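Side-chain contacts in tetratricopeptide repeat protein (PDB 4R7S), which is of unknown function but, as a tetratricopeptide repeat protein built of stacked helix pairs, probably serves as a scaffold for binding other proteins or peptides: residues T100-N105 with E110-R115; S83-T86 with E92-L95; Q130-I135 with L147-L152; L117-I120 with M126-E129. All blocks are in the same frame, centred on the assembly; numbering follows the deposited sequence.

Contact 1. Residues T100-N105 with E110-R115; sequences TLLIEN and EALYCR. With EDO (1,2-ethanediol), chain I.
The R115 guanidinium carries the L102 methyl CD1 on one face, with CD1 of L102 and CZ of R115 3.4 Å apart and the methyl almost over the centre of the group. Its edges do polar work: NE forms a salt bridge with D131 on helix 125-138, and NH1 donates to OD1 of N99 on helix 91-104. The rotation of the group is thus fixed from two sides, while its weakly hydrated face takes the leucine. R115 arrives there on a chain extended as far as CD and bent at chi3 (64°). The Y113 ring, farther round segment 110-115, has an ethanediol near its plane at the edge, 3.7 Å from CE2 of Y113 to C1 of the diol; the diol, probably from the crystallisation liquor, also donates to OE2 of E110. Helices 91-104 and 109-121 are neighbours in the helix stack of a tetratricopeptide repeat protein, and their segments run at 134° with axes 9.9 Å apart. A111 faces L101 and L102, and its single methyl lets their branches come close: its CB meets CD2 of L102 at 3.7 Å and CD2 of L101 at 3.8 Å. The two methyls of L102 part: CD1 lies on the guanidinium, CD2 packs 3.6 Å from CG of L112, a side chain that continues onto helix 125-138.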
loop_
_atom_site.group_PDB
_atom_site.type_symbol
_atom_site.label_atom_id
_atom_site.label_comp_id
_atom_site.label_asym_id
_atom_site.label_seq_id
_atom_site.Cartn_x
_atom_site.Cartn_y
_atom_site.Cartn_z
ATOM N N THR A 100 7.472 16.467 4.309
ATOM C CA THR A 100 8.694 16.679 5.086
ATOM C C THR A 100 9.834 15.939 4.375
ATOM O O THR A 100 10.879 16.530 4.074
ATOM C CB THR A 100 8.509 16.202 6.560
ATOM O OG1 THR A 100 7.432 16.916 7.172
ATOM C CG2 THR A 100 9.782 16.360 7.398
ATOM N N LEU A 101 9.606 14.654 4.080
ATOM C CA LEU A 101 10.587 13.810 3.410
ATOM C C LEU A 101 11.046 14.412 2.071
ATOM O O LEU A 101 12.247 14.589 1.879
ATOM C CB LEU A 101 10.002 12.399 3.187
ATOM C CG LEU A 101 10.973 11.271 3.161
ATOM C CD1 LEU A 101 10.254 9.972 3.385
ATOM C CD2 LEU A 101 11.705 11.216 1.855
ATOM N N LEU A 102 10.092 14.745 1.173
ATOM C CA LEU A 102 10.370 15.220 -0.183
ATOM C C LEU A 102 10.904 16.669 -0.265
ATOM O O LEU A 102 11.591 16.990 -1.230
ATOM C CB LEU A 102 9.149 15.006 -1.097
ATOM C CG LEU A 102 8.920 13.509 -1.422
ATOM C CD1 LEU A 102 7.528 13.234 -1.935
ATOM C CD2 LEU A 102 10.024 12.952 -2.344
ATOM N N ILE A 103 10.655 17.518 0.730
ATOM C CA ILE A 103 11.268 18.848 0.716
ATOM C C ILE A 103 12.778 18.625 1.024
ATOM O O ILE A 103 13.624 19.252 0.391
ATOM C CB ILE A 103 10.537 19.836 1.688
ATOM C CG1 ILE A 103 9.115 20.232 1.165
ATOM C CG2 ILE A 103 11.381 21.064 2.067
ATOM C CD1 ILE A 103 8.990 20.831 -0.287
ATOM N N GLU A 104 13.095 17.629 1.880
ATOM C CA GLU A 104 14.470 17.252 2.203
ATOM C C GLU A 104 15.150 16.552 1.028
ATOM O O GLU A 104 16.234 16.982 0.628
ATOM C CB GLU A 104 14.524 16.363 3.451
ATOM C CG GLU A 104 14.654 17.174 4.721
ATOM C CD GLU A 104 16.030 17.730 5.033
ATOM O OE1 GLU A 104 17.018 16.958 4.990
ATOM O OE2 GLU A 104 16.107 18.924 5.400
ATOM N N ASN A 105 14.524 15.474 0.492
ATOM C CA ASN A 105 15.055 14.729 -0.666
ATOM C C ASN A 105 13.992 14.710 -1.750
ATOM O O ASN A 105 13.140 13.817 -1.791
ATOM C CB ASN A 105 15.550 13.295 -0.332
ATOM C CG ASN A 105 16.214 12.545 -1.500
ATOM O OD1 ASN A 105 16.391 13.066 -2.612
ATOM N ND2 ASN A 105 16.637 11.300 -1.261
ATOM N N GLU A 110 10.531 6.110 -3.333
ATOM C CA GLU A 110 9.414 5.495 -2.602
ATOM C C GLU A 110 8.438 6.560 -2.104
ATOM O O GLU A 110 7.229 6.337 -2.164
ATOM C CB GLU A 110 9.900 4.638 -1.430
ATOM C CG GLU A 110 8.773 3.925 -0.685
ATOM C CD GLU A 110 8.179 2.714 -1.382
ATOM O OE1 GLU A 110 8.785 2.212 -2.359
ATOM O OE2 GLU A 110 7.119 2.238 -0.922
ATOM N N ALA A 111 8.967 7.703 -1.609
ATOM C CA ALA A 111 8.151 8.812 -1.110
ATOM C C ALA A 111 7.316 9.434 -2.255
ATOM O O ALA A 111 6.119 9.667 -2.075
ATOM C CB ALA A 111 9.034 9.879 -0.459
ATOM N N LEU A 112 7.949 9.667 -3.422
ATOM C CA LEU A 112 7.298 10.228 -4.601
ATOM C C LEU A 112 6.137 9.341 -5.050
ATOM O O LEU A 112 5.047 9.854 -5.307
ATOM C CB LEU A 112 8.307 10.411 -5.748
ATOM C CG LEU A 112 9.280 11.578 -5.629
ATOM C CD1 LEU A 112 10.450 11.392 -6.557
ATOM C CD2 LEU A 112 8.579 12.921 -5.878
ATOM N N TYR A 113 6.371 8.020 -5.118
ATOM C CA TYR A 113 5.368 7.046 -5.547
ATOM C C TYR A 113 4.176 7.033 -4.611
ATOM O O TYR A 113 3.046 7.090 -5.080
ATOM C CB TYR A 113 5.962 5.634 -5.655
ATOM C CG TYR A 113 4.973 4.602 -6.157
ATOM C CD1 TYR A 113 4.462 4.665 -7.452
ATOM C CD2 TYR A 113 4.561 3.549 -5.344
ATOM C CE1 TYR A 113 3.525 3.736 -7.905
ATOM C CE2 TYR A 113 3.632 2.607 -5.790
ATOM C CZ TYR A 113 3.120 2.703 -7.073
ATOM O OH TYR A 113 2.226 1.762 -7.516
ATOM N N CYS A 114 4.428 6.986 -3.302
ATOM C CA CYS A 114 3.387 6.925 -2.282
ATOM C C CYS A 114 2.610 8.222 -2.200
ATOM O O CYS A 114 1.388 8.167 -2.076
ATOM C CB CYS A 114 3.974 6.539 -0.931
ATOM S SG CYS A 114 4.562 4.830 -0.851
ATOM N N ARG A 115 3.288 9.381 -2.316
ATOM C CA ARG A 115 2.607 10.670 -2.300
ATOM C C ARG A 115 1.751 10.790 -3.546
ATOM O O ARG A 115 0.618 11.268 -3.454
ATOM C CB ARG A 115 3.582 11.853 -2.177
ATOM C CG ARG A 115 2.880 13.159 -1.765
ATOM C CD ARG A 115 3.823 14.328 -1.550
ATOM N NE ARG A 115 4.547 14.756 -2.756
ATOM C CZ ARG A 115 5.402 15.776 -2.783
ATOM N NH1 ARG A 115 5.627 16.496 -1.686
ATOM N NH2 ARG A 115 6.036 16.087 -3.902
HETATM C C1 EDO I . 2.680 1.375 -2.389
HETATM O O1 EDO I . 1.678 1.702 -1.437
HETATM C C2 EDO I . 4.006 1.019 -1.663
HETATM O O2 EDO I . 4.998 0.618 -2.601
#

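Contact 2. Residues S83-T86 with E92-L95; sequences SLYT and EKAL
Y85 offers the face of its ring to K93, and the CB of K93 sits squarely over it, 3.5 Å from the ring centroid and only 4° off the normal. This CH-pi contact belongs to the tight part of the interface, where helices 75-87 and 91-104 come close enough for the CA atoms of Y85 and A94 to lie 5.0 Å apart. Alanine suits such a spacing: the CB of A94 packs 3.6 Å from the CB of Y85 and 3.3 Å from OG1 of T86, whose hydroxyl is bonded back to the carbonyl O of A82 one turn earlier. Backbone joins in as well, for CD2 of Y85 lies near the carbonyl group of K93. K93 runs on along the ring, its CG set beside the backbone N (chi1 -81°), and its CD touches CE1 of Y85 at 3.5 Å. Two close helices joined by a short turn, with a small residue where they meet, are characteristic of a tetratricopeptide repeat.

Beyond CD the contact loosens: the lysine chain bends at chi4 and its end leads away from helix 75-87. There NZ forms a salt bridge with E90 in the turn, while Y85 itself continues inward onto L61 of helix 57-68. The lysine therefore spends its methylene groups on the aromatic face and keeps its charge at the exposed end, where E90 pairs with it.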
loop_
_atom_site.group_PDB
_atom_site.type_symbol
_atom_site.label_atom_id
_atom_site.label_comp_id
_atom_site.label_asym_id
_atom_site.label_seq_id
_atom_site.Cartn_x
_atom_site.Cartn_y
_atom_site.Cartn_z
ATOM N N SER A 83 3.749 5.626 5.900
ATOM C CA SER A 83 3.155 4.367 5.468
ATOM C C SER A 83 2.172 3.869 6.528
ATOM O O SER A 83 1.106 3.361 6.184
ATOM C CB SER A 83 4.238 3.325 5.216
ATOM O OG SER A 83 3.671 2.073 4.876
ATOM N N LEU A 84 2.518 4.027 7.806
ATOM C CA LEU A 84 1.631 3.623 8.880
ATOM C C LEU A 84 0.376 4.516 8.900
ATOM O O LEU A 84 -0.725 3.989 9.054
ATOM C CB LEU A 84 2.355 3.635 10.240
ATOM C CG LEU A 84 1.512 3.263 11.470
ATOM C CD1 LEU A 84 0.958 1.850 11.382
ATOM C CD2 LEU A 84 2.308 3.412 12.712
ATOM N N TYR A 85 0.537 5.848 8.705
ATOM C CA TYR A 85 -0.583 6.793 8.662
ATOM C C TYR A 85 -1.573 6.415 7.568
ATOM O O TYR A 85 -2.779 6.484 7.783
ATOM C CB TYR A 85 -0.089 8.232 8.450
ATOM C CG TYR A 85 0.320 8.962 9.713
ATOM C CD1 TYR A 85 -0.435 8.860 10.877
ATOM C CD2 TYR A 85 1.435 9.796 9.730
ATOM C CE1 TYR A 85 -0.079 9.551 12.036
ATOM C CE2 TYR A 85 1.783 10.515 10.875
ATOM C CZ TYR A 85 1.024 10.386 12.028
ATOM O OH TYR A 85 1.360 11.068 13.169
ATOM N N THR A 86 -1.055 5.987 6.405
ATOM C CA THR A 86 -1.823 5.560 5.248
ATOM C C THR A 86 -2.675 4.347 5.640
ATOM O O THR A 86 -3.874 4.336 5.345
ATOM C CB THR A 86 -0.882 5.295 4.055
ATOM O OG1 THR A 86 -0.273 6.533 3.680
ATOM C CG2 THR A 86 -1.621 4.749 2.833
ATOM N N GLU A 92 -4.053 13.054 5.679
ATOM C CA GLU A 92 -3.368 14.351 5.761
ATOM C C GLU A 92 -2.029 14.212 6.488
ATOM O O GLU A 92 -1.027 14.792 6.056
ATOM C CB GLU A 92 -4.248 15.428 6.423
ATOM C CG GLU A 92 -5.507 15.781 5.626
ATOM C CD GLU A 92 -5.353 16.273 4.191
ATOM O OE1 GLU A 92 -4.602 17.253 3.966
ATOM O OE2 GLU A 92 -6.032 15.709 3.300
ATOM N N LYS A 93 -2.012 13.378 7.544
ATOM C CA LYS A 93 -0.821 13.111 8.340
ATOM C C LYS A 93 0.243 12.355 7.510
ATOM O O LYS A 93 1.426 12.699 7.596
ATOM C CB LYS A 93 -1.193 12.352 9.622
ATOM C CG LYS A 93 -1.725 13.280 10.702
ATOM C CD LYS A 93 -1.886 12.600 12.038
ATOM C CE LYS A 93 -2.375 13.563 13.091
ATOM N NZ LYS A 93 -3.850 13.713 13.053
ATOM N N ALA A 94 -0.180 11.400 6.660
ATOM C CA ALA A 94 0.733 10.648 5.803
ATOM C C ALA A 94 1.386 11.573 4.800
ATOM O O ALA A 94 2.608 11.563 4.670
ATOM C CB ALA A 94 -0.013 9.532 5.090
ATOM N N LEU A 95 0.562 12.408 4.130
ATOM C CA LEU A 95 0.964 13.409 3.140
ATOM C C LEU A 95 1.966 14.382 3.757
ATOM O O LEU A 95 3.033 14.587 3.176
ATOM C CB LEU A 95 -0.295 14.145 2.588
ATOM C CG LEU A 95 -0.124 15.398 1.694
ATOM C CD1 LEU A 95 0.674 15.110 0.429
ATOM C CD2 LEU A 95 -1.472 15.948 1.291
#

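Contact 3. Residues Q130-I135 with L147-L152; sequences QDFDKI and LGHAIL
D133 OD1 receives a weak hydrogen bond from NE2 of H149, 3.0 Å long but bent to 123° at the hydrogen. The oxygen lies at the edge of the imidazole near its plane, although the carboxylate is itself turned 43° from that ring. A second residue of the same helix supports the imidazole from its face: CB of F132 lies 3.5 Å from NE2 of H149, displaced from the ring centre toward the rim. The F132 ring then turns its edge to H149 in an edge-to-face pair, centroids 5.7 Å apart, and presents a face to G148. The CA of G148 stands 3.6 Å from the F132 centroid, nearly on the normal. Glycine suits this position because a CB would point straight at the ring, so here the phenyl lies directly on bare backbone, with CE2 of F132 also touching O of G148. The segments of helices 125-138 and 143-156 run nearly antiparallel at 162°, in the stacked-helix manner of tetratricopeptide repeat proteins. Inward, F132 goes on to I120 of helix 109-121. The chemistry thus divides by depth: the phenyl packs on glycine backbone in the buried part, and at the outer side the aspartate would probably favour a protonated imidazole, even through so bent a bond.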
loop_
_atom_site.group_PDB
_atom_site.type_symbol
_atom_site.label_atom_id
_atom_site.label_comp_id
_atom_site.label_asym_id
_atom_site.label_seq_id
_atom_site.Cartn_x
_atom_site.Cartn_y
_atom_site.Cartn_z
ATOM N N GLN A 130 2.861 15.150 -11.441
ATOM C CA GLN A 130 4.186 15.731 -11.230
ATOM C C GLN A 130 5.114 14.793 -10.417
ATOM O O GLN A 130 6.308 14.716 -10.715
ATOM C CB GLN A 130 4.063 17.123 -10.592
ATOM C CG GLN A 130 3.461 18.132 -11.575
ATOM C CD GLN A 130 3.236 19.530 -11.034
ATOM O OE1 GLN A 130 4.026 20.063 -10.244
ATOM N NE2 GLN A 130 2.195 20.193 -11.536
ATOM N N ASP A 131 4.545 14.024 -9.472
ATOM C CA ASP A 131 5.287 13.055 -8.660
ATOM C C ASP A 131 5.686 11.824 -9.473
ATOM O O ASP A 131 6.784 11.304 -9.265
ATOM C CB ASP A 131 4.486 12.642 -7.410
ATOM C CG ASP A 131 4.531 13.646 -6.258
ATOM O OD1 ASP A 131 5.283 14.648 -6.362
ATOM O OD2 ASP A 131 3.812 13.436 -5.265
ATOM N N PHE A 132 4.826 11.365 -10.405
ATOM C CA PHE A 132 5.185 10.213 -11.249
ATOM C C PHE A 132 6.205 10.661 -12.310
ATOM O O PHE A 132 7.163 9.928 -12.580
ATOM C CB PHE A 132 3.955 9.526 -11.857
ATOM C CG PHE A 132 2.964 9.053 -10.815
ATOM C CD1 PHE A 132 3.366 8.223 -9.768
ATOM C CD2 PHE A 132 1.628 9.436 -10.878
ATOM C CE1 PHE A 132 2.460 7.819 -8.784
ATOM C CE2 PHE A 132 0.711 9.006 -9.906
ATOM C CZ PHE A 132 1.132 8.204 -8.866
ATOM N N ASP A 133 6.086 11.910 -12.792
ATOM C CA ASP A 133 7.070 12.454 -13.739
ATOM C C ASP A 133 8.445 12.586 -13.080
ATOM O O ASP A 133 9.443 12.262 -13.716
ATOM C CB ASP A 133 6.620 13.803 -14.303
ATOM C CG ASP A 133 5.495 13.726 -15.323
ATOM O OD1 ASP A 133 5.379 12.677 -16.015
ATOM O OD2 ASP A 133 4.755 14.736 -15.469
ATOM N N LYS A 134 8.492 13.023 -11.793
ATOM C CA LYS A 134 9.734 13.177 -11.023
ATOM C C LYS A 134 10.472 11.860 -10.955
ATOM O O LYS A 134 11.687 11.867 -11.104
ATOM C CB LYS A 134 9.470 13.725 -9.598
ATOM C CG LYS A 134 10.711 14.292 -8.882
ATOM C CD LYS A 134 11.188 15.654 -9.422
ATOM C CE LYS A 134 12.522 16.075 -8.859
ATOM N NZ LYS A 134 13.001 17.345 -9.470
ATOM N N ILE A 135 9.748 10.731 -10.745
ATOM C CA ILE A 135 10.339 9.386 -10.711
ATOM C C ILE A 135 10.978 9.073 -12.074
ATOM O O ILE A 135 12.157 8.742 -12.131
ATOM C CB ILE A 135 9.327 8.279 -10.302
ATOM C CG1 ILE A 135 8.685 8.594 -8.942
ATOM C CG2 ILE A 135 10.028 6.903 -10.295
ATOM C CD1 ILE A 135 7.584 7.718 -8.487
ATOM N N LEU A 147 2.635 3.103 -14.198
ATOM C CA LEU A 147 1.397 2.572 -13.630
ATOM C C LEU A 147 0.662 3.644 -12.842
ATOM O O LEU A 147 -0.550 3.748 -12.931
ATOM C CB LEU A 147 1.727 1.392 -12.728
ATOM C CG LEU A 147 0.580 0.494 -12.319
ATOM C CD1 LEU A 147 0.026 -0.272 -13.511
ATOM C CD2 LEU A 147 1.060 -0.493 -11.291
ATOM N N GLY A 148 1.411 4.467 -12.116
ATOM C CA GLY A 148 0.859 5.606 -11.400
ATOM C C GLY A 148 0.096 6.497 -12.363
ATOM O O GLY A 148 -1.050 6.857 -12.092
ATOM N N HIS A 149 0.709 6.792 -13.528
ATOM C CA HIS A 149 0.099 7.582 -14.599
ATOM C C HIS A 149 -1.170 6.898 -15.131
ATOM O O HIS A 149 -2.184 7.568 -15.312
ATOM C CB HIS A 149 1.099 7.824 -15.751
ATOM C CG HIS A 149 2.056 8.949 -15.491
ATOM N ND1 HIS A 149 1.608 10.228 -15.204
ATOM C CD2 HIS A 149 3.406 8.958 -15.530
ATOM C CE1 HIS A 149 2.693 10.967 -15.073
ATOM N NE2 HIS A 149 3.798 10.247 -15.270
ATOM N N ALA A 150 -1.123 5.562 -15.317
ATOM C CA ALA A 150 -2.246 4.766 -15.785
ATOM C C ALA A 150 -3.450 4.868 -14.820
ATOM O O ALA A 150 -4.589 5.106 -15.266
ATOM C CB ALA A 150 -1.819 3.312 -15.957
ATOM N N ILE A 151 -3.191 4.728 -13.513
ATOM C CA ILE A 151 -4.238 4.785 -12.472
ATOM C C ILE A 151 -4.807 6.199 -12.415
ATOM O O ILE A 151 -6.017 6.359 -12.408
ATOM C CB ILE A 151 -3.701 4.283 -11.093
ATOM C CG1 ILE A 151 -3.317 2.791 -11.185
ATOM C CG2 ILE A 151 -4.718 4.522 -9.948
ATOM C CD1 ILE A 151 -2.184 2.414 -10.273
ATOM N N LEU A 152 -3.937 7.209 -12.428
ATOM C CA LEU A 152 -4.278 8.639 -12.429
ATOM C C LEU A 152 -5.235 9.012 -13.579
ATOM O O LEU A 152 -6.263 9.651 -13.345
ATOM C CB LEU A 152 -2.971 9.436 -12.564
ATOM C CG LEU A 152 -3.082 10.914 -12.843
ATOM C CD1 LEU A 152 -3.666 11.621 -11.666
ATOM C CD2 LEU A 152 -1.748 11.490 -13.122
#

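Contact 4. Residues L117-I120 with M126-E129; sequences LLYI and MWAE
Y119 lays its ring against W127, with the CB of W127 over one face, 3.5 Å from the ring centroid and 16° off the normal. Beyond that methylene the indole stands on edge: its five-membered ring points toward the tyrosine face in an edge-to-face pair, with planes at 70° and centroids 5.2 Å apart. CG of W127 lies beside its own backbone N (chi1 -56°), a setting that brings CD1 to 3.9 Å from CE1 of Y119, while the rest of the indole leads away from the tyrosine, on the exposed side. At its root the tyrosine meets the small residue of the other helix, CB of Y119 to CB of A128 being 3.7 Å. One residue on, I120 meets the same CB of A128, its CG1 3.7 Å away. The small alanine suits a place where the two helices come close, with the CA atoms of Y119 and A128 5.1 Å apart. Tetratricopeptide repeat proteins are built by such tight packing of consecutive antiparallel helices, with a small residue at the crossing. Helices on both flanks complete the packing: Y119 also touches L95 of helix 91-104, whereas I120 reaches L152 and M155 of helix 143-156, and meets F132 farther along helix 125-138 itself.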
loop_
_atom_site.group_PDB
_atom_site.type_symbol
_atom_site.label_atom_id
_atom_site.label_comp_id
_atom_site.label_asym_id
_atom_site.label_seq_id
_atom_site.Cartn_x
_atom_site.Cartn_y
_atom_site.Cartn_z
ATOM N N LEU A 117 0.240 8.408 -5.297
ATOM C CA LEU A 117 -0.970 7.621 -5.054
ATOM C C LEU A 117 -1.929 8.369 -4.141
ATOM O O LEU A 117 -3.127 8.405 -4.444
ATOM C CB LEU A 117 -0.628 6.266 -4.419
ATOM C CG LEU A 117 0.186 5.267 -5.249
ATOM C CD1 LEU A 117 0.400 3.978 -4.464
ATOM C CD2 LEU A 117 -0.488 4.949 -6.595
ATOM N N LEU A 118 -1.411 8.969 -3.020
ATOM C CA LEU A 118 -2.228 9.743 -2.076
ATOM C C LEU A 118 -2.927 10.880 -2.778
ATOM O O LEU A 118 -4.103 11.140 -2.496
ATOM C CB LEU A 118 -1.409 10.328 -0.920
ATOM C CG LEU A 118 -1.067 9.449 0.250
ATOM C CD1 LEU A 118 -0.391 10.270 1.312
ATOM C CD2 LEU A 118 -2.317 8.786 0.848
ATOM N N TYR A 119 -2.197 11.575 -3.678
ATOM C CA TYR A 119 -2.728 12.697 -4.427
ATOM C C TYR A 119 -3.868 12.222 -5.350
ATOM O O TYR A 119 -4.842 12.962 -5.538
ATOM C CB TYR A 119 -1.617 13.402 -5.230
ATOM C CG TYR A 119 -0.801 14.428 -4.462
ATOM C CD1 TYR A 119 -1.403 15.277 -3.532
ATOM C CD2 TYR A 119 0.556 14.612 -4.730
ATOM C CE1 TYR A 119 -0.667 16.257 -2.860
ATOM C CE2 TYR A 119 1.299 15.587 -4.066
ATOM C CZ TYR A 119 0.685 16.405 -3.127
ATOM O OH TYR A 119 1.408 17.377 -2.481
ATOM N N ILE A 120 -3.771 10.976 -5.889
ATOM C CA ILE A 120 -4.819 10.413 -6.744
ATOM C C ILE A 120 -6.074 10.268 -5.879
ATOM O O ILE A 120 -7.125 10.804 -6.228
ATOM C CB ILE A 120 -4.404 9.081 -7.430
ATOM C CG1 ILE A 120 -3.374 9.302 -8.543
ATOM C CG2 ILE A 120 -5.630 8.336 -7.974
ATOM C CD1 ILE A 120 -2.690 7.994 -9.022
HETATM N N MSE A 126 -3.154 16.844 -10.797
HETATM C CA MSE A 126 -1.980 17.550 -11.307
HETATM C C MSE A 126 -0.781 17.285 -10.428
HETATM O O MSE A 126 0.308 17.073 -10.968
HETATM C CB MSE A 126 -2.206 19.069 -11.451
HETATM C CG MSE A 126 -3.021 19.467 -12.704
HETATM SE SE MSE A 126 -2.466 18.602 -14.401
HETATM C CE MSE A 126 -0.429 19.047 -14.353
ATOM N N TRP A 127 -0.964 17.252 -9.083
ATOM C CA TRP A 127 0.191 16.994 -8.207
ATOM C C TRP A 127 0.647 15.528 -8.286
ATOM O O TRP A 127 1.851 15.294 -8.177
ATOM C CB TRP A 127 -0.023 17.408 -6.741
ATOM C CG TRP A 127 -0.406 18.834 -6.425
ATOM C CD1 TRP A 127 -0.932 19.277 -5.244
ATOM C CD2 TRP A 127 -0.297 19.993 -7.272
ATOM N NE1 TRP A 127 -1.167 20.629 -5.303
ATOM C CE2 TRP A 127 -0.784 21.097 -6.534
ATOM C CE3 TRP A 127 0.200 20.216 -8.569
ATOM C CZ2 TRP A 127 -0.804 22.398 -7.053
ATOM C CZ3 TRP A 127 0.115 21.492 -9.111
ATOM C CH2 TRP A 127 -0.365 22.571 -8.350
ATOM N N ALA A 128 -0.284 14.561 -8.524
ATOM C CA ALA A 128 0.067 13.138 -8.688
ATOM C C ALA A 128 0.929 12.955 -9.946
ATOM O O ALA A 128 2.002 12.352 -9.895
ATOM C CB ALA A 128 -1.181 12.290 -8.779
ATOM N N GLU A 129 0.501 13.588 -11.036
ATOM C CA GLU A 129 1.166 13.598 -12.334
ATOM C C GLU A 129 2.631 14.043 -12.185
ATOM O O GLU A 129 3.533 13.372 -12.693
ATOM C CB GLU A 129 0.402 14.559 -13.263
ATOM C CG GLU A 129 0.500 14.219 -14.737
ATOM C CD GLU A 129 -0.043 15.284 -15.669
ATOM O OE1 GLU A 129 -1.258 15.583 -15.602
ATOM O OE2 GLU A 129 0.752 15.821 -16.472
#

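In the fold
From the N terminus, contact 2 comes first, closing the short turn between helices 75-87 and 91-104. Contact 1 follows, joining the far end of helix 91-104 to helix 109-121 across the next turn; contact 4 closes the turn after that, and contact 3 links helix 125-138 to helix 143-156 over a longer stretch of chain. The four run in series, without nesting or crossing, each sharing a helix with the next. Side chains also bridge them: L95 of contact 2 packs on R115 of contact 1 and Y119 of contact 4, R115 is paired with D131 of segment 130-135, and I120 of contact 4 meets F132 and G148 of contact 3. Five successive helices are thereby tied together.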